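Local atomic coordinates of endo-1,4-beta-xylanase (Bacteroides thetaiotaomicron VPI-5482, PDB entry 3KST), a protein that probably hydrolyses glycosidic bonds in xylan-type plant polysaccharides, as a calcium-binding member of glycosyl hydrolase family 43. Residues T71-T76 with L95-E100; F79-V84 with S128-L133. All coordinates share one frame; numbering follows the deposited sequence.

How the interactions relate
The four segments alternate along the chain: 71-76, 79-84, 95-100 and 128-133. Interaction 1 joins the loop before strand 80-87 to the end of strand 92-99, with its centre about 16 Å from the centre of the chain; interaction 2 lies near that centre, where strand 80-87 faces strand 129-135 of the next sheet. Their centres are about 10 Å apart. Strands 80-87 and 92-99 are antiparallel neighbours, linked by a probable hydrogen bond from Phe96 N to Glu83 O of 2.9 Å. Ser98 OG, 3.0 Å from Asp130 N, reaches across to the second sheet. One blade of the family's five-bladed propeller thus extends from the calcium site outward to the peripheral loop.

Interaction 1 (T71-T76 with L95-E100); sequences TDSYGT and LFYSAE
Ser73 and Tyr97 are turned toward one another by different torsions: OG of Ser73 stands anti to its backbone N (chi1 168°), while CG of Tyr97 sits between its backbone N and carbonyl carbon (chi1 61°), which sends the ring out to the loop. Tyr97 OH then donates to Ser73 OG at 2.7 Å, the serine oxygen lying at the ring edge. Ser73 OG in turn donates to Tyr74 O, also at 2.7 Å, so one small hydroxyl accepts from the phenol and donates to a main-chain carbonyl. That carbonyl oxygen also rests on the methyl of Ala99, with Tyr74 O 3.5 Å from Ala99 CB, and the Tyr74 ring turns its edge to the backbone, Tyr74 CE2 lying 3.6 Å from Ala99 O.

Glu100 closes the other end. Its chain, extended beyond CG, lies along Gly75 and brings Glu100 OE2 within 2.9 Å of Thr76 N, on the anti side of the carboxylate and only moderately bent (156°). Water 1 donates to the same OE2 and is hydrogen-bonded to Thr76 OG1. Gly75 suits this place through its positive phi and because a beta carbon would crowd the CG of Glu100. Shortening Glu100 to an alanine would remove OE2, and Thr76 N and water 1 would probably lose the acceptor they share. Tyr74 N is held in turn by Gln117. The whole ties an interblade connection, running from strand 60-69 to strand 80-87, onto strand 92-99, which lies between strands 80-87 and 102-108 in one blade of the five-bladed beta-propeller of family 43.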
loop_
_atom_site.group_PDB
_atom_site.type_symbol
_atom_site.label_atom_id
_atom_site.label_comp_id
_atom_site.label_asym_id
_atom_site.label_seq_id
_atom_site.Cartn_x
_atom_site.Cartn_y
_atom_site.Cartn_z
ATOM N N THR A 71 11.685 12.513 13.502
ATOM C CA THR A 71 11.687 13.867 14.092
ATOM C C THR A 71 10.779 14.879 13.378
ATOM O O THR A 71 10.251 15.840 14.006
ATOM C CB THR A 71 13.133 14.465 14.297
ATOM O OG1 THR A 71 13.791 14.665 13.034
ATOM C CG2 THR A 71 13.957 13.597 15.269
ATOM N N ASP A 72 10.570 14.672 12.074
ATOM C CA ASP A 72 9.656 15.498 11.259
ATOM C C ASP A 72 8.219 15.019 11.269
ATOM O O ASP A 72 7.391 15.529 10.511
ATOM C CB ASP A 72 10.140 15.534 9.815
ATOM C CG ASP A 72 11.424 16.244 9.666
ATOM O OD1 ASP A 72 11.633 17.271 10.377
ATOM O OD2 ASP A 72 12.227 15.780 8.842
ATOM N N SER A 73 7.891 14.106 12.163
ATOM C CA SER A 73 6.564 13.523 12.179
ATOM C C SER A 73 6.069 13.256 13.570
ATOM O O SER A 73 6.828 13.237 14.523
ATOM C CB SER A 73 6.681 12.177 11.449
ATOM O OG SER A 73 5.541 11.348 11.608
ATOM N N TYR A 74 4.766 13.037 13.650
ATOM C CA TYR A 74 4.114 12.482 14.819
ATOM C C TYR A 74 4.733 11.106 15.024
ATOM O O TYR A 74 4.943 10.418 14.049
ATOM C CB TYR A 74 2.637 12.254 14.522
ATOM C CG TYR A 74 1.888 11.522 15.590
ATOM C CD1 TYR A 74 1.519 12.166 16.788
ATOM C CD2 TYR A 74 1.524 10.177 15.421
ATOM C CE1 TYR A 74 0.816 11.486 17.783
ATOM C CE2 TYR A 74 0.797 9.498 16.399
ATOM C CZ TYR A 74 0.470 10.141 17.584
ATOM O OH TYR A 74 -0.245 9.441 18.521
ATOM N N GLY A 75 5.059 10.771 16.265
ATOM C CA GLY A 75 5.565 9.450 16.656
ATOM C C GLY A 75 7.036 9.108 16.604
ATOM O O GLY A 75 7.848 9.735 15.924
ATOM N N THR A 76 7.384 8.047 17.326
ATOM C CA THR A 76 8.750 7.559 17.386
ATOM C C THR A 76 8.924 6.100 17.018
ATOM O O THR A 76 10.076 5.654 16.972
ATOM C CB THR A 76 9.352 7.793 18.781
ATOM O OG1 THR A 76 8.665 6.976 19.731
ATOM C CG2 THR A 76 9.236 9.270 19.152
ATOM N N LEU A 95 2.655 12.144 1.325
ATOM C CA LEU A 95 2.975 10.854 1.911
ATOM C C LEU A 95 1.939 10.554 3.008
ATOM O O LEU A 95 1.870 11.271 4.003
ATOM C CB LEU A 95 4.385 10.867 2.528
ATOM C CG LEU A 95 4.810 9.756 3.491
ATOM C CD1 LEU A 95 4.703 8.446 2.769
ATOM C CD2 LEU A 95 6.202 10.045 4.099
ATOM N N PHE A 96 1.166 9.486 2.818
ATOM C CA PHE A 96 0.173 9.023 3.781
ATOM C C PHE A 96 0.769 7.781 4.448
ATOM O O PHE A 96 1.290 6.906 3.777
ATOM C CB PHE A 96 -1.148 8.716 3.096
ATOM C CG PHE A 96 -1.954 9.937 2.821
ATOM C CD1 PHE A 96 -1.663 10.766 1.735
ATOM C CD2 PHE A 96 -2.956 10.321 3.704
ATOM C CE1 PHE A 96 -2.428 11.943 1.529
ATOM C CE2 PHE A 96 -3.697 11.468 3.488
ATOM C CZ PHE A 96 -3.437 12.271 2.411
ATOM N N TYR A 97 0.669 7.695 5.764
ATOM C CA TYR A 97 1.363 6.622 6.493
ATOM C C TYR A 97 0.793 6.385 7.877
ATOM O O TYR A 97 -0.088 7.117 8.309
ATOM C CB TYR A 97 2.840 6.994 6.602
ATOM C CG TYR A 97 3.133 8.274 7.364
ATOM C CD1 TYR A 97 2.979 9.541 6.760
ATOM C CD2 TYR A 97 3.575 8.233 8.683
ATOM C CE1 TYR A 97 3.258 10.751 7.468
ATOM C CE2 TYR A 97 3.883 9.442 9.414
ATOM C CZ TYR A 97 3.719 10.693 8.785
ATOM O OH TYR A 97 4.005 11.858 9.476
ATOM N N SER A 98 1.301 5.345 8.544
ATOM C CA SER A 98 0.959 5.026 9.903
ATOM C C SER A 98 2.164 5.289 10.772
ATOM O O SER A 98 3.277 5.134 10.342
ATOM C CB SER A 98 0.547 3.572 10.013
ATOM O OG SER A 98 -0.524 3.301 9.131
ATOM N N ALA A 99 1.929 5.733 11.993
ATOM C CA ALA A 99 2.983 5.966 12.979
ATOM C C ALA A 99 2.333 5.787 14.349
ATOM O O ALA A 99 1.298 6.382 14.602
ATOM C CB ALA A 99 3.624 7.381 12.807
ATOM N N GLU A 100 2.905 4.934 15.208
ATOM C CA GLU A 100 2.314 4.564 16.514
ATOM C C GLU A 100 0.820 4.156 16.439
ATOM O O GLU A 100 0.019 4.514 17.314
ATOM C CB GLU A 100 2.502 5.665 17.571
ATOM C CG GLU A 100 3.906 6.189 17.745
ATOM C CD GLU A 100 4.168 6.900 19.069
ATOM O OE1 GLU A 100 3.252 6.999 19.926
ATOM O OE2 GLU A 100 5.318 7.347 19.263
HETATM O O HOH W 1 6.779 8.254 21.410
#

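Interaction 2 (F79-V84 with S128-L133); sequences FWAPEV and SIDTSL. With CA (calcium ion), chain C.
The calcium site in the central channel of a five-bladed beta-propeller, the fold of family 43, is built here between the innermost strands of two adjacent blades. In Glu83, CG lies beside the backbone N and opposite the carbonyl carbon (chi1 -58°), and from there the extended chain carries the carboxylate between the ion and Ser132. Glu83 OE2 binds the calcium ion at 2.3 Å, and Glu83 OE1 accepts a hydrogen bond from Ser132 OG at 2.7 Å, on the syn side but 29° out of the carboxylate plane. Tyr85 OH also bonds to OE1, so the group is gripped at both oxygens and its rotation is fixed; metal and hydroxyls would probably favour the carboxylate form. Five waters and His251 complete the metal's shell.

The strands run almost parallel, 12° apart, and water bridges their backbones. Water 3, a calcium ligand, donates to Ala81 O at 2.6 Å and to Thr131 O at 2.7 Å. Water 2 donates to Ala81 O as well and is hydrogen-bonded to Thr131 OG1. Waters 4 and 5, also on the metal, donate to Pro82 O and Asp130 O. Ala81 suits its place because its small methyl fits against Asp130, Ala81 CB lying 3.5 Å from Asp130 OD1. Asp130, predicted to tune and orient the proton donor, has OD2 bonded to Gly191 N, beside Glu190. At the N-terminal ends of the two strands the indole edge of Trp80 meets a methyl, Trp80 CZ3 lying 3.9 Å from Ile129 CG2.

Around this buried seam, strand 92-99 packs against both segments, Leu95 on Pro82 and Phe96 on Thr131, while strand 35-41 touches Trp80 and Pro82 and strand 141-148 backs Ile129 and Thr131.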
loop_
_atom_site.group_PDB
_atom_site.type_symbol
_atom_site.label_atom_id
_atom_site.label_comp_id
_atom_site.label_asym_id
_atom_site.label_seq_id
_atom_site.Cartn_x
_atom_site.Cartn_y
_atom_site.Cartn_z
ATOM N N PHE A 79 6.475 3.171 12.140
ATOM C CA PHE A 79 6.355 3.814 10.803
ATOM C C PHE A 79 6.088 2.716 9.773
ATOM O O PHE A 79 7.019 1.997 9.356
ATOM C CB PHE A 79 7.570 4.648 10.472
ATOM C CG PHE A 79 7.638 5.890 11.287
ATOM C CD1 PHE A 79 7.063 7.050 10.801
ATOM C CD2 PHE A 79 8.117 5.856 12.604
ATOM C CE1 PHE A 79 7.096 8.226 11.572
ATOM C CE2 PHE A 79 8.157 7.010 13.383
ATOM C CZ PHE A 79 7.640 8.194 12.878
ATOM N N TRP A 80 4.807 2.547 9.419
ATOM C CA TRP A 80 4.340 1.493 8.504
ATOM C C TRP A 80 3.527 1.975 7.292
ATOM O O TRP A 80 2.842 3.009 7.330
ATOM C CB TRP A 80 3.399 0.506 9.222
ATOM C CG TRP A 80 3.868 -0.041 10.525
ATOM C CD1 TRP A 80 5.150 -0.290 10.915
ATOM C CD2 TRP A 80 3.034 -0.448 11.603
ATOM N NE1 TRP A 80 5.170 -0.811 12.182
ATOM C CE2 TRP A 80 3.883 -0.923 12.634
ATOM C CE3 TRP A 80 1.650 -0.456 11.811
ATOM C CZ2 TRP A 80 3.382 -1.392 13.870
ATOM C CZ3 TRP A 80 1.151 -0.915 13.047
ATOM C CH2 TRP A 80 2.025 -1.392 14.048
ATOM N N ALA A 81 3.567 1.161 6.240
ATOM C CA ALA A 81 2.632 1.256 5.109
ATOM C C ALA A 81 2.490 2.642 4.454
ATOM O O ALA A 81 1.375 3.161 4.300
ATOM C CB ALA A 81 1.251 0.691 5.571
ATOM N N PRO A 82 3.620 3.224 4.009
ATOM C CA PRO A 82 3.570 4.509 3.336
ATOM C C PRO A 82 3.019 4.409 1.904
ATOM O O PRO A 82 3.152 3.362 1.274
ATOM C CB PRO A 82 5.041 4.916 3.302
ATOM C CG PRO A 82 5.763 3.608 3.132
ATOM C CD PRO A 82 4.981 2.635 3.946
ATOM N N GLU A 83 2.311 5.438 1.462
ATOM C CA GLU A 83 1.924 5.605 0.045
ATOM C C GLU A 83 2.223 7.060 -0.278
ATOM O O GLU A 83 2.024 7.926 0.573
ATOM C CB GLU A 83 0.466 5.251 -0.236
ATOM C CG GLU A 83 0.100 3.791 0.171
ATOM C CD GLU A 83 -1.183 3.205 -0.432
ATOM O OE1 GLU A 83 -1.957 3.869 -1.196
ATOM O OE2 GLU A 83 -1.421 1.991 -0.164
ATOM N N VAL A 84 2.745 7.311 -1.475
ATOM C CA VAL A 84 3.107 8.660 -1.938
ATOM C C VAL A 84 2.389 8.954 -3.258
ATOM O O VAL A 84 2.382 8.104 -4.164
ATOM C CB VAL A 84 4.615 8.807 -2.139
ATOM C CG1 VAL A 84 4.968 10.146 -2.806
ATOM C CG2 VAL A 84 5.376 8.687 -0.786
ATOM N N SER A 128 -5.475 3.669 13.940
ATOM C CA SER A 128 -5.765 3.287 12.576
ATOM C C SER A 128 -4.478 3.163 11.811
ATOM O O SER A 128 -3.520 3.854 12.122
ATOM C CB SER A 128 -6.756 4.271 11.864
ATOM O OG SER A 128 -6.602 5.645 12.255
ATOM N N ILE A 129 -4.502 2.328 10.778
ATOM C CA ILE A 129 -3.333 2.105 9.955
ATOM C C ILE A 129 -3.682 1.889 8.480
ATOM O O ILE A 129 -4.872 1.851 8.079
ATOM C CB ILE A 129 -2.547 0.864 10.478
ATOM C CG1 ILE A 129 -3.429 -0.398 10.457
ATOM C CG2 ILE A 129 -1.961 1.131 11.882
ATOM C CD1 ILE A 129 -2.707 -1.654 10.858
ATOM N N ASP A 130 -2.635 1.751 7.664
ATOM C CA ASP A 130 -2.772 1.337 6.258
ATOM C C ASP A 130 -3.562 2.294 5.326
ATOM O O ASP A 130 -4.349 1.881 4.481
ATOM C CB ASP A 130 -3.286 -0.122 6.151
ATOM C CG ASP A 130 -2.361 -1.127 6.777
ATOM O OD1 ASP A 130 -1.390 -0.730 7.428
ATOM O OD2 ASP A 130 -2.591 -2.336 6.565
ATOM N N THR A 131 -3.282 3.574 5.492
ATOM C CA THR A 131 -3.846 4.616 4.645
ATOM C C THR A 131 -3.647 4.339 3.139
ATOM O O THR A 131 -2.566 3.920 2.711
ATOM C CB THR A 131 -3.157 5.965 4.874
ATOM O OG1 THR A 131 -1.736 5.803 4.751
ATOM C CG2 THR A 131 -3.501 6.549 6.211
ATOM N N SER A 132 -4.689 4.578 2.360
ATOM C CA SER A 132 -4.586 4.567 0.903
ATOM C C SER A 132 -5.591 5.596 0.401
ATOM O O SER A 132 -6.768 5.499 0.756
ATOM C CB SER A 132 -4.879 3.209 0.285
ATOM O OG SER A 132 -4.540 3.251 -1.092
ATOM N N LEU A 133 -5.089 6.581 -0.358
ATOM C CA LEU A 133 -5.892 7.667 -0.926
ATOM C C LEU A 133 -6.398 7.337 -2.332
ATOM O O LEU A 133 -5.700 6.745 -3.165
ATOM C CB LEU A 133 -5.073 8.969 -1.007
ATOM C CG LEU A 133 -5.721 10.258 -1.546
ATOM C CD1 LEU A 133 -6.820 10.807 -0.598
ATOM C CD2 LEU A 133 -4.636 11.280 -1.752
HETATM CA CA CA C . -0.602 0.367 1.290
HETATM O O HOH W 2 -0.302 3.859 6.275
HETATM O O HOH W 3 -0.721 2.004 3.164
HETATM O O HOH W 4 1.807 0.940 1.915
HETATM O O HOH W 5 -2.955 0.268 2.295
HETATM O O HOH W 6 0.713 -0.679 -0.520
HETATM O O HOH W 7 -2.013 -1.379 -0.014
#